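Side-chain contacts in geobacter metallireducens SMUG1 (Geobacter metallireducens, PDB 5H9I), which belongs to the uracil-DNA glycosylase superfamily and holds xanthine in a pocket of its alpha/beta fold: residues Val30-Pro33 with Leu34-Ala37; Arg116-Gly119 with Phe120-Glu123; Glu164-Phe167 with Ala168-Leu172; Ala226-Ala229 with Leu230-Ala234. One frame throughout, in Å; residues are numbered along the deposited sequence.

Contact 1. Residues Val30-Pro33 with Leu34-Ala37; sequences VYNP and LLYA
Y31 meets Y36 at the start of this turn: its CB sits near the plane of the Y36 ring, at the edge, 4.0 Å from Y36 CE2. The Y31 hydroxyl looks elsewhere, to K100 O and H97 N. N32 then serves as N-cap. With CG anti to the backbone N (chi1 -171°), the amide swings round so that N32 OD1 accepts from L34 N at 3.0 Å, the donor standing above the amide carbonyl plane. Its other branch, ND2, rests against L35 CG at 3.7 Å. The carbonyl of N32 takes two more donors, L35 N at 2.8 Å and the longer Y36 N at 3.3 Å, so one residue binds three successive amides of the first turn. P33 follows, and its CA lies over one face of the Y36 ring, 3.6 Å from the centroid and 14° off the normal, a CH-pi contact. The ring reaches back over the proline because Y36 CG is placed between its own N and carbonyl carbon (chi1 68°). P33 O closes the turn by accepting from A37 N. The Y36 hydroxyl is bonded to A68 O beyond the turn. Strand 29-31 thus runs into the short helix 33-36, with Y31 against strand 144-146 of the antiparallel sheet, N32 and L34 against the loop at P142 and L143, and helix 38-48 following directly.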
loop_
_atom_site.group_PDB
_atom_site.type_symbol
_atom_site.label_atom_id
_atom_site.label_comp_id
_atom_site.label_asym_id
_atom_site.label_seq_id
_atom_site.Cartn_x
_atom_site.Cartn_y
_atom_site.Cartn_z
ATOM N N VAL A 30 -6.362 -14.323 -7.143
ATOM C CA VAL A 30 -5.288 -13.481 -6.597
ATOM C C VAL A 30 -4.934 -12.466 -7.658
ATOM O O VAL A 30 -4.540 -12.835 -8.755
ATOM C CB VAL A 30 -4.063 -14.317 -6.205
ATOM C CG1 VAL A 30 -2.922 -13.445 -5.684
ATOM C CG2 VAL A 30 -4.409 -15.346 -5.148
ATOM N N TYR A 31 -5.043 -11.171 -7.333
ATOM C CA TYR A 31 -4.654 -10.101 -8.223
ATOM C C TYR A 31 -3.298 -9.503 -7.802
ATOM O O TYR A 31 -3.128 -9.205 -6.695
ATOM C CB TYR A 31 -5.653 -8.944 -8.171
ATOM C CG TYR A 31 -7.080 -9.120 -8.692
ATOM C CD1 TYR A 31 -7.582 -10.339 -9.060
ATOM C CD2 TYR A 31 -7.889 -8.047 -8.791
ATOM C CE1 TYR A 31 -8.876 -10.452 -9.519
ATOM C CE2 TYR A 31 -9.182 -8.142 -9.243
ATOM C CZ TYR A 31 -9.659 -9.351 -9.616
ATOM O OH TYR A 31 -10.935 -9.445 -10.062
ATOM N N ASN A 32 -2.405 -9.299 -8.743
ATOM C CA ASN A 32 -1.084 -8.683 -8.480
ATOM C C ASN A 32 -0.844 -7.450 -9.375
ATOM O O ASN A 32 -0.350 -7.520 -10.507
ATOM C CB ASN A 32 0.010 -9.679 -8.666
ATOM C CG ASN A 32 1.329 -9.150 -8.209
ATOM O OD1 ASN A 32 1.416 -7.976 -7.806
ATOM N ND2 ASN A 32 2.297 -10.072 -8.132
ATOM N N PRO A 33 -1.241 -6.256 -8.875
ATOM C CA PRO A 33 -1.135 -5.008 -9.611
ATOM C C PRO A 33 0.356 -4.693 -9.947
ATOM O O PRO A 33 0.591 -3.852 -10.820
ATOM C CB PRO A 33 -1.821 -3.951 -8.749
ATOM C CG PRO A 33 -2.101 -4.663 -7.541
ATOM C CD PRO A 33 -1.994 -6.101 -7.610
ATOM N N LEU A 34 1.301 -5.323 -9.244
ATOM C CA LEU A 34 2.704 -5.111 -9.599
ATOM C C LEU A 34 2.962 -5.608 -10.954
ATOM O O LEU A 34 3.920 -5.144 -11.620
ATOM C CB LEU A 34 3.662 -5.802 -8.610
ATOM C CG LEU A 34 3.535 -5.465 -7.178
ATOM C CD1 LEU A 34 4.607 -6.081 -6.288
ATOM C CD2 LEU A 34 3.503 -3.939 -6.938
ATOM N N LEU A 35 2.142 -6.535 -11.442
ATOM C CA LEU A 35 2.287 -7.086 -12.784
ATOM C C LEU A 35 1.381 -6.432 -13.795
ATOM O O LEU A 35 1.817 -6.089 -14.891
ATOM C CB LEU A 35 2.056 -8.587 -12.726
ATOM C CG LEU A 35 2.872 -9.404 -11.773
ATOM C CD1 LEU A 35 2.526 -10.907 -11.791
ATOM C CD2 LEU A 35 4.315 -9.261 -12.110
ATOM N N TYR A 36 0.115 -6.247 -13.482
ATOM C CA TYR A 36 -0.812 -5.701 -14.452
ATOM C C TYR A 36 -0.954 -4.185 -14.500
ATOM O O TYR A 36 -1.489 -3.657 -15.399
ATOM C CB TYR A 36 -2.191 -6.388 -14.322
ATOM C CG TYR A 36 -2.976 -6.114 -13.077
ATOM C CD1 TYR A 36 -3.616 -4.918 -12.916
ATOM C CD2 TYR A 36 -3.121 -7.055 -12.114
ATOM C CE1 TYR A 36 -4.361 -4.671 -11.806
ATOM C CE2 TYR A 36 -3.882 -6.822 -11.007
ATOM C CZ TYR A 36 -4.483 -5.621 -10.846
ATOM O OH TYR A 36 -5.238 -5.397 -9.766
ATOM N N ALA A 37 -0.408 -3.526 -13.489
ATOM C CA ALA A 37 -0.397 -2.068 -13.442
ATOM C C ALA A 37 1.023 -1.588 -13.167
ATOM O O ALA A 37 1.246 -0.703 -12.419
ATOM C CB ALA A 37 -1.342 -1.545 -12.374
#

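Contact 2. Residues Arg116-Gly119 with Phe120-Glu123; sequences RLWG and FIRE
G119 O is bonded twice: E123 N donates to it at 2.9 Å, and a water donates to it at 2.8 Å. The same water accepts from R122 NE at 2.9 Å and lies at the edge of the guanidinium, in its plane, linking the arginine back to the helix backbone one turn earlier. A bend at chi3 (49°) brings NE round to that water instead of letting the chain run straight out. E123 CG lies 3.2 Å from G119 O, and the chain beyond it runs extended. The helical ladder continues with R122 N to W118 O and I121 N to L117 O, both nearly straight, and with F120 N to R116 O. On the buried side I121 CD1 is the meeting point: it touches L117 CD2 at 3.8 Å and W118 CE3 at 3.9 Å, the side chains lying alongside and pointing the same way. L117 CD2 also sits over one face of the indole, toward its rim. Beyond the segments W118 NE1 donates to P73 O, and R116 reaches P214 O and N222 OD1. The arrangement is that of an amphipathic helix: R122 and E123 lie toward solvent, F120 packs on helix 219-235, and W118 and I121 pack on helices 77-84 and 128-132. Helix 112-125 itself supplies S113 to the xanthine pocket, while W118, through P73 and F74, stands one layer behind it.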
loop_
_atom_site.group_PDB
_atom_site.type_symbol
_atom_site.label_atom_id
_atom_site.label_comp_id
_atom_site.label_asym_id
_atom_site.label_seq_id
_atom_site.Cartn_x
_atom_site.Cartn_y
_atom_site.Cartn_z
ATOM N N ARG A 116 -9.744 9.843 1.229
ATOM C CA ARG A 116 -9.502 10.509 2.491
ATOM C C ARG A 116 -7.978 10.687 2.747
ATOM O O ARG A 116 -7.583 11.759 3.230
ATOM C CB ARG A 116 -10.095 9.684 3.639
ATOM C CG ARG A 116 -11.627 9.863 3.751
ATOM C CD ARG A 116 -12.140 9.043 4.917
ATOM N NE ARG A 116 -13.591 9.252 5.034
ATOM C CZ ARG A 116 -14.365 8.539 5.849
ATOM N NH1 ARG A 116 -13.921 7.526 6.524
ATOM N NH2 ARG A 116 -15.651 8.933 5.953
ATOM N N LEU A 117 -7.234 9.618 2.584
ATOM C CA LEU A 117 -5.780 9.698 2.916
ATOM C C LEU A 117 -5.059 10.667 2.045
ATOM O O LEU A 117 -4.406 11.623 2.539
ATOM C CB LEU A 117 -5.173 8.323 2.837
ATOM C CG LEU A 117 -3.670 8.223 3.104
ATOM C CD1 LEU A 117 -3.502 7.089 4.116
ATOM C CD2 LEU A 117 -2.826 7.958 1.904
ATOM N N TRP A 118 -5.207 10.527 0.748
ATOM C CA TRP A 118 -4.491 11.417 -0.160
ATOM C C TRP A 118 -5.064 12.821 -0.146
ATOM O O TRP A 118 -4.389 13.832 -0.346
ATOM C CB TRP A 118 -4.381 10.896 -1.609
ATOM C CG TRP A 118 -3.514 9.699 -1.756
ATOM C CD1 TRP A 118 -3.891 8.418 -2.083
ATOM C CD2 TRP A 118 -2.076 9.669 -1.684
ATOM N NE1 TRP A 118 -2.832 7.626 -2.152
ATOM C CE2 TRP A 118 -1.678 8.353 -1.936
ATOM C CE3 TRP A 118 -1.115 10.618 -1.425
ATOM C CZ2 TRP A 118 -0.388 7.946 -1.888
ATOM C CZ3 TRP A 118 0.191 10.238 -1.414
ATOM C CH2 TRP A 118 0.569 8.937 -1.658
ATOM N N GLY A 119 -6.395 12.912 0.150
ATOM C CA GLY A 119 -6.958 14.238 0.184
ATOM C C GLY A 119 -6.423 15.041 1.383
ATOM O O GLY A 119 -6.204 16.255 1.299
ATOM N N PHE A 120 -6.220 14.361 2.489
ATOM C CA PHE A 120 -5.660 14.968 3.710
ATOM C C PHE A 120 -4.222 15.322 3.445
ATOM O O PHE A 120 -3.786 16.365 3.777
ATOM C CB PHE A 120 -5.808 13.939 4.840
ATOM C CG PHE A 120 -5.014 14.166 6.121
ATOM C CD1 PHE A 120 -5.211 15.226 6.872
ATOM C CD2 PHE A 120 -4.197 13.177 6.590
ATOM C CE1 PHE A 120 -4.538 15.371 8.093
ATOM C CE2 PHE A 120 -3.538 13.279 7.782
ATOM C CZ PHE A 120 -3.716 14.414 8.534
ATOM N N ILE A 121 -3.518 14.442 2.784
ATOM C CA ILE A 121 -2.117 14.831 2.453
ATOM C C ILE A 121 -2.071 16.045 1.533
ATOM O O ILE A 121 -1.201 16.943 1.750
ATOM C CB ILE A 121 -1.456 13.585 1.825
ATOM C CG1 ILE A 121 -1.142 12.516 2.878
ATOM C CG2 ILE A 121 -0.185 14.029 1.053
ATOM C CD1 ILE A 121 -0.859 11.113 2.413
ATOM N N ARG A 122 -2.914 16.117 0.535
ATOM C CA ARG A 122 -2.965 17.247 -0.343
ATOM C C ARG A 122 -3.288 18.528 0.427
ATOM O O ARG A 122 -2.728 19.539 0.226
ATOM C CB ARG A 122 -3.957 17.033 -1.500
ATOM C CG ARG A 122 -4.145 18.246 -2.396
ATOM C CD ARG A 122 -4.987 18.011 -3.639
ATOM N NE ARG A 122 -6.213 17.335 -3.303
ATOM C CZ ARG A 122 -6.954 16.596 -4.130
ATOM N NH1 ARG A 122 -6.651 16.455 -5.408
ATOM N NH2 ARG A 122 -8.036 15.998 -3.644
ATOM N N GLU A 123 -4.275 18.434 1.267
ATOM C CA GLU A 123 -4.612 19.605 2.121
ATOM C C GLU A 123 -3.455 19.988 2.969
ATOM O O GLU A 123 -3.284 21.236 3.171
ATOM C CB GLU A 123 -5.823 19.238 2.990
ATOM C CG GLU A 123 -7.099 19.145 2.202
ATOM C CD GLU A 123 -8.252 18.582 3.039
ATOM O OE1 GLU A 123 -8.041 18.249 4.252
ATOM O OE2 GLU A 123 -9.340 18.475 2.427
HETATM O O HOH W 1 -7.565 17.507 -0.756
#

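Contact 3. Residues Glu164-Phe167 with Ala168-Leu172; sequences EPLF and AACDL
The carboxylate of D171 lies flat against the backbone carbonyl of F167, whose O stands almost straight above the carboxylate carbon, 3.0 Å from D171 CG, with OD1 and OD2 at similar distances. Two acceptors face each other here without a bond, a closeness probably offset by what surrounds them: F167 O receives D171 N at 2.7 Å, while D171 OD1 is held by a salt bridge to R196 and a hydrogen bond with Y140 OH. The position follows from chi1 of -72°, which puts D171 CG beside its backbone N and so back over the preceding turn. F167 leaves the backbone away from 168-172, and its side chain touches R196, the same arginine. On the buried side, L166 CD1 touches C170 SG at 4.0 Å, the cysteine sulfur also beside its own backbone N. C170 N donates to L166 O at 2.9 Å, a bond that is nearly straight (172°). A168 N and A169 N make the two preceding rungs, to E164 O and P165 O. P165 brings no amide hydrogen, which leaves a kink. This is one continuous alpha-helix, 160-181, whose L166, A169 and L172 meet helix 7-19 and whose F167 and D171 meet helix 191-201, the layered helix packing of a UDG-like alpha/beta fold.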
loop_
_atom_site.group_PDB
_atom_site.type_symbol
_atom_site.label_atom_id
_atom_site.label_comp_id
_atom_site.label_asym_id
_atom_site.label_seq_id
_atom_site.Cartn_x
_atom_site.Cartn_y
_atom_site.Cartn_z
ATOM N N GLU A 164 2.252 -17.800 6.168
ATOM C CA GLU A 164 3.649 -17.680 6.532
ATOM C C GLU A 164 4.583 -17.391 5.341
ATOM O O GLU A 164 5.435 -16.518 5.480
ATOM C CB GLU A 164 4.113 -18.932 7.351
ATOM C CG GLU A 164 3.521 -19.038 8.735
ATOM C CD GLU A 164 3.949 -20.337 9.436
ATOM O OE1 GLU A 164 4.632 -21.181 8.801
ATOM O OE2 GLU A 164 3.549 -20.497 10.625
ATOM N N PRO A 165 4.467 -18.008 4.197
ATOM C CA PRO A 165 5.411 -17.687 3.135
ATOM C C PRO A 165 5.087 -16.299 2.492
ATOM O O PRO A 165 6.030 -15.645 2.064
ATOM C CB PRO A 165 5.269 -18.868 2.110
ATOM C CG PRO A 165 4.127 -19.609 2.609
ATOM C CD PRO A 165 3.890 -19.359 4.013
ATOM N N LEU A 166 3.821 -15.933 2.573
ATOM C CA LEU A 166 3.386 -14.591 2.034
ATOM C C LEU A 166 4.068 -13.552 2.907
ATOM O O LEU A 166 4.737 -12.611 2.415
ATOM C CB LEU A 166 1.893 -14.446 2.066
ATOM C CG LEU A 166 1.345 -13.023 1.775
ATOM C CD1 LEU A 166 1.644 -12.611 0.356
ATOM C CD2 LEU A 166 -0.130 -12.927 2.119
ATOM N N PHE A 167 3.958 -13.689 4.219
ATOM C CA PHE A 167 4.513 -12.718 5.146
ATOM C C PHE A 167 6.032 -12.719 5.086
ATOM O O PHE A 167 6.685 -11.667 5.237
ATOM C CB PHE A 167 4.022 -12.890 6.592
ATOM C CG PHE A 167 2.536 -12.539 6.839
ATOM C CD1 PHE A 167 1.729 -12.143 5.892
ATOM C CD2 PHE A 167 2.032 -12.641 8.108
ATOM C CE1 PHE A 167 0.390 -11.894 6.083
ATOM C CE2 PHE A 167 0.710 -12.339 8.344
ATOM C CZ PHE A 167 -0.103 -11.963 7.347
ATOM N N ALA A 168 6.660 -13.880 4.860
ATOM C CA ALA A 168 8.098 -13.896 4.718
ATOM C C ALA A 168 8.558 -13.028 3.544
ATOM O O ALA A 168 9.511 -12.247 3.742
ATOM C CB ALA A 168 8.653 -15.275 4.474
ATOM N N ALA A 169 7.855 -13.127 2.423
ATOM C CA ALA A 169 8.205 -12.366 1.222
ATOM C C ALA A 169 7.954 -10.800 1.476
ATOM O O ALA A 169 8.795 -9.988 1.133
ATOM C CB ALA A 169 7.426 -12.816 0.033
ATOM N N CYS A 170 6.769 -10.508 2.038
ATOM C CA CYS A 170 6.418 -9.125 2.342
ATOM C C CYS A 170 7.305 -8.492 3.380
ATOM O O CYS A 170 7.740 -7.316 3.295
ATOM C CB CYS A 170 4.941 -9.030 2.710
ATOM S SG CYS A 170 3.820 -9.460 1.351
ATOM N N ASP A 171 7.697 -9.281 4.410
ATOM C CA ASP A 171 8.657 -8.745 5.414
ATOM C C ASP A 171 10.030 -8.374 4.807
ATOM O O ASP A 171 10.614 -7.363 5.151
ATOM C CB ASP A 171 8.911 -9.833 6.523
ATOM C CG ASP A 171 7.767 -10.062 7.482
ATOM O OD1 ASP A 171 6.720 -9.375 7.456
ATOM O OD2 ASP A 171 7.894 -11.126 8.248
ATOM N N LEU A 172 10.483 -9.269 3.916
ATOM C CA LEU A 172 11.751 -9.016 3.262
ATOM C C LEU A 172 11.698 -7.696 2.388
ATOM O O LEU A 172 12.593 -6.860 2.477
ATOM C CB LEU A 172 12.143 -10.179 2.359
ATOM C CG LEU A 172 13.327 -9.975 1.380
ATOM C CD1 LEU A 172 14.574 -9.613 2.162
ATOM C CD2 LEU A 172 13.479 -11.235 0.556
#

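Contact 4. Residues Ala226-Ala229 with Leu230-Ala234; sequences AGTA and LRQLA
The shortest bond here is L230 N to A226 O, 2.8 Å long but bent, with an angle of 146° at the hydrogen. L230 CB crowds the same oxygen at 3.1 Å. The next rungs are straighter: R231 N to G227 O, Q232 N to T228 O at 3.1 Å, and L233 N to A229 O at 2.9 Å, the last at 172°. T228 carries the side-chain part of the contact. Its methyl CG2, placed on the side away from its backbone N, comes alongside two longer chains, 3.9 Å from R231 NH2 and 4.2 Å from Q232 OE1, while its hydroxyl OG1 turns back to D224 O. R231 bends at chi3 (67°), which folds its guanidinium back past the threonine methyl; its NH1 is salt-bridged to E235. The Q232 chain runs extended beyond CG, with CG 3.4 Å from T228 O, and its OE1 accepts from I212 N just beyond strand 207-211. L233 CG lies beyond the carbonyl oxygen, 3.3 Å from A229 O, and the side chain continues to I211 and F240. T228 OG1, R231 NH1 and Q232 OE1 thus have their partners in D224, E235 and I212, while the T228 methyl gives the arginine and glutamine van der Waals contact: backbone bonds hold the turn, the glutamine ties the helix to the sheet and the arginine stays at the exposed surface.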
loop_
_atom_site.group_PDB
_atom_site.type_symbol
_atom_site.label_atom_id
_atom_site.label_comp_id
_atom_site.label_asym_id
_atom_site.label_seq_id
_atom_site.Cartn_x
_atom_site.Cartn_y
_atom_site.Cartn_z
ATOM N N ALA A 226 -8.973 12.976 9.773
ATOM C CA ALA A 226 -7.777 13.805 9.631
ATOM C C ALA A 226 -7.348 14.337 10.965
ATOM O O ALA A 226 -6.168 14.257 11.340
ATOM C CB ALA A 226 -8.086 14.946 8.636
ATOM N N GLY A 227 -8.314 14.845 11.789
ATOM C CA GLY A 227 -7.935 15.295 13.110
ATOM C C GLY A 227 -7.425 14.279 14.050
ATOM O O GLY A 227 -6.515 14.455 14.835
ATOM N N THR A 228 -7.921 13.052 13.912
ATOM C CA THR A 228 -7.502 11.973 14.683
ATOM C C THR A 228 -6.057 11.550 14.309
ATOM O O THR A 228 -5.191 11.348 15.121
ATOM C CB THR A 228 -8.441 10.751 14.532
ATOM O OG1 THR A 228 -9.796 11.133 14.959
ATOM C CG2 THR A 228 -7.992 9.647 15.369
ATOM N N ALA A 229 -5.854 11.399 13.015
ATOM C CA ALA A 229 -4.540 10.997 12.562
ATOM C C ALA A 229 -3.506 12.058 12.868
ATOM O O ALA A 229 -2.367 11.759 13.182
ATOM C CB ALA A 229 -4.596 10.779 11.022
ATOM N N LEU A 230 -3.961 13.264 12.797
ATOM C CA LEU A 230 -3.044 14.395 13.057
ATOM C C LEU A 230 -2.612 14.389 14.499
ATOM O O LEU A 230 -1.383 14.523 14.819
ATOM C CB LEU A 230 -3.639 15.700 12.456
ATOM C CG LEU A 230 -2.915 16.942 12.542
ATOM C CD1 LEU A 230 -1.720 16.719 11.590
ATOM C CD2 LEU A 230 -3.792 18.134 12.153
ATOM N N ARG A 231 -3.508 14.100 15.443
ATOM C CA ARG A 231 -3.164 13.846 16.812
ATOM C C ARG A 231 -2.214 12.694 17.090
ATOM O O ARG A 231 -1.231 12.801 17.803
ATOM C CB ARG A 231 -4.450 13.666 17.711
ATOM C CG ARG A 231 -4.159 13.100 19.111
ATOM C CD ARG A 231 -5.374 13.132 20.068
ATOM N NE ARG A 231 -6.429 12.228 19.620
ATOM C CZ ARG A 231 -6.337 10.906 19.620
ATOM N NH1 ARG A 231 -5.241 10.301 20.078
ATOM N NH2 ARG A 231 -7.373 10.177 19.199
ATOM N N GLN A 232 -2.440 11.520 16.433
ATOM C CA GLN A 232 -1.624 10.430 16.565
ATOM C C GLN A 232 -0.225 10.688 16.098
ATOM O O GLN A 232 0.773 10.282 16.648
ATOM C CB GLN A 232 -2.175 9.191 15.846
ATOM C CG GLN A 232 -3.480 8.722 16.522
ATOM C CD GLN A 232 -4.145 7.625 15.721
ATOM O OE1 GLN A 232 -4.364 7.800 14.558
ATOM N NE2 GLN A 232 -4.378 6.443 16.291
ATOM N N LEU A 233 -0.119 11.349 14.926
ATOM C CA LEU A 233 1.207 11.742 14.483
ATOM C C LEU A 233 1.987 12.637 15.404
ATOM O O LEU A 233 3.160 12.475 15.543
ATOM C CB LEU A 233 1.091 12.370 13.079
ATOM C CG LEU A 233 0.642 11.407 11.917
ATOM C CD1 LEU A 233 0.100 12.189 10.734
ATOM C CD2 LEU A 233 1.708 10.394 11.559
ATOM N N ALA A 234 1.310 13.603 15.961
ATOM C CA ALA A 234 1.942 14.485 16.905
ATOM C C ALA A 234 2.427 13.728 18.122
ATOM O O ALA A 234 3.548 13.957 18.589
ATOM C CB ALA A 234 0.940 15.565 17.272
#

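How the contacts relate
Each contact is local, a single turn or two of continuous chain, so none closes a long loop, and the four follow one another without nesting or crossing. Contact 1 comes first, where strand 29-31 gives way to a short helix. Contact 2 lies on helix 112-125, on the opposite side of the chain's centre, about 25 Å from contact 1 between centres. Contact 3, on helix 160-181, is about 17 Å from contact 1 by centres. Contact 4, near the C-terminal end, returns to contact 2: F120 CD1 packs on A226 CB at 3.4 Å, with L230 and A229 also against the ring, joining helices 112-125 and 219-235.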